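Local coordinates for protein putative transcriptional regulator (Streptomyces coelicolor, PDB 2ZB9) that probably binds DNA through a helix-turn-helix motif and regulates transcription, as other TetR-family repressors and regulators do, at residues Gly89-Arg92 and Ala93-Ala97. Numbering follows the deposited sequence.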
# COMPACT_ATOMS: atom_id res chain seq x y z
N GLY A 89 -19.07 20.26 -6.11
CA GLY A 89 -20.41 19.78 -5.83
C GLY A 89 -20.72 18.50 -6.59
O GLY A 89 -21.85 18.02 -6.57
N ASP A 90 -19.72 17.94 -7.27
CA ASP A 90 -19.89 16.69 -8.01
C ASP A 90 -18.77 15.76 -7.53
O ASP A 90 -17.67 15.79 -8.07
CB ASP A 90 -19.75 16.94 -9.52
CG ASP A 90 -20.00 15.68 -10.35
OD1 ASP A 90 -19.66 14.57 -9.89
OD2 ASP A 90 -20.53 15.80 -11.48
N VAL A 91 -19.07 14.94 -6.53
CA VAL A 91 -18.05 14.05 -5.98
C VAL A 91 -17.41 13.10 -6.99
O VAL A 91 -16.23 12.81 -6.89
CB VAL A 91 -18.61 13.24 -4.78
CG1 VAL A 91 -19.68 12.26 -5.24
CG2 VAL A 91 -17.47 12.53 -4.07
N ARG A 92 -18.18 12.63 -7.97
CA ARG A 92 -17.63 11.71 -8.96
C ARG A 92 -16.58 12.42 -9.81
O ARG A 92 -15.46 11.94 -9.95
CB ARG A 92 -18.75 11.18 -9.87
CG ARG A 92 -18.27 10.10 -10.85
CD ARG A 92 -19.39 9.69 -11.81
NE ARG A 92 -20.55 9.17 -11.09
CZ ARG A 92 -20.82 7.88 -10.95
NH1 ARG A 92 -20.02 6.97 -11.48
NH2 ARG A 92 -21.90 7.50 -10.27
N ALA A 93 -16.94 13.58 -10.36
CA ALA A 93 -16.02 14.36 -11.18
C ALA A 93 -14.80 14.82 -10.41
O ALA A 93 -13.67 14.71 -10.90
CB ALA A 93 -16.74 15.57 -11.77
N ASP A 94 -15.01 15.33 -9.20
CA ASP A 94 -13.89 15.81 -8.39
C ASP A 94 -12.94 14.68 -8.01
O ASP A 94 -11.71 14.83 -8.08
CB ASP A 94 -14.41 16.49 -7.12
CG ASP A 94 -15.28 17.70 -7.42
OD1 ASP A 94 -15.21 18.23 -8.55
OD2 ASP A 94 -16.04 18.13 -6.53
N LEU A 95 -13.50 13.54 -7.62
CA LEU A 95 -12.70 12.37 -7.24
C LEU A 95 -11.86 11.90 -8.44
O LEU A 95 -10.68 11.57 -8.29
CB LEU A 95 -13.62 11.25 -6.75
CG LEU A 95 -13.39 10.58 -5.39
CD1 LEU A 95 -12.90 11.57 -4.34
CD2 LEU A 95 -14.70 9.94 -4.94
N LEU A 96 -12.46 11.87 -9.63
CA LEU A 96 -11.74 11.45 -10.83
C LEU A 96 -10.61 12.44 -11.12
O LEU A 96 -9.49 12.04 -11.44
CB LEU A 96 -12.66 11.39 -12.06
CG LEU A 96 -13.35 10.12 -12.57
CD1 LEU A 96 -12.74 8.86 -11.96
CD2 LEU A 96 -14.83 10.20 -12.27
N ALA A 97 -10.91 13.72 -11.00
CA ALA A 97 -9.90 14.75 -11.26
C ALA A 97 -8.73 14.66 -10.29
O ALA A 97 -7.58 14.78 -10.70
CB ALA A 97 -10.53 16.14 -11.19
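Asp90 lays its carboxylate over the CB of Ala93, with CG 3.6 Å from that methyl carbon, and serves as the N-cap of helix 91-108 in the C-terminal, tetracycline-repressor-like part of this TetR-family regulator. Its CG stands opposite the backbone N and beside the carbonyl carbon (chi1 -176°), which brings the carboxylate within reach of Ala93; chi2 (-34°) then presents OD1 to the amide. There OD1 accepts from Ala93 N at 2.9 Å in an almost perfectly straight bond, although the N-H arrives from above the carboxylate plane. The capping bond gives a first-turn amide an acceptor. One residue on, Asp94 N donates to Asp90 O, so the cap residue grips the helix start by both side chain and backbone. The next two bonds, Leu95 N to Val91 O and Leu96 N to Arg92 O, continue the ordinary helical ladder.

The Asp94 carboxylate lies beside Asp90 O, with CG next to its own backbone N (chi1 -60°). OD1 accepts from Thr88 OG1 and OD2 forms a salt bridge with Arg147 of helix 126-153, tying the helix start to the preceding loop and to its neighbour. The negative groups of Asp90 and Asp94 may also suit the positive end of the helix dipole. On the buried side Val91 and Leu95 lie side by side, Val91 CG2 meeting Leu95 CD2 at 3.9 Å, and both pack on helix 126-153. Arg92 and Leu96 also run alongside each other and touch helix 187-199 at Leu198 and Val194 respectively; Arg92 NH2 forms a salt bridge with Asp199. Lower down the arginine, its aliphatic stem does the touching: Arg92 CG rests 3.7 Å from Leu96 CD2.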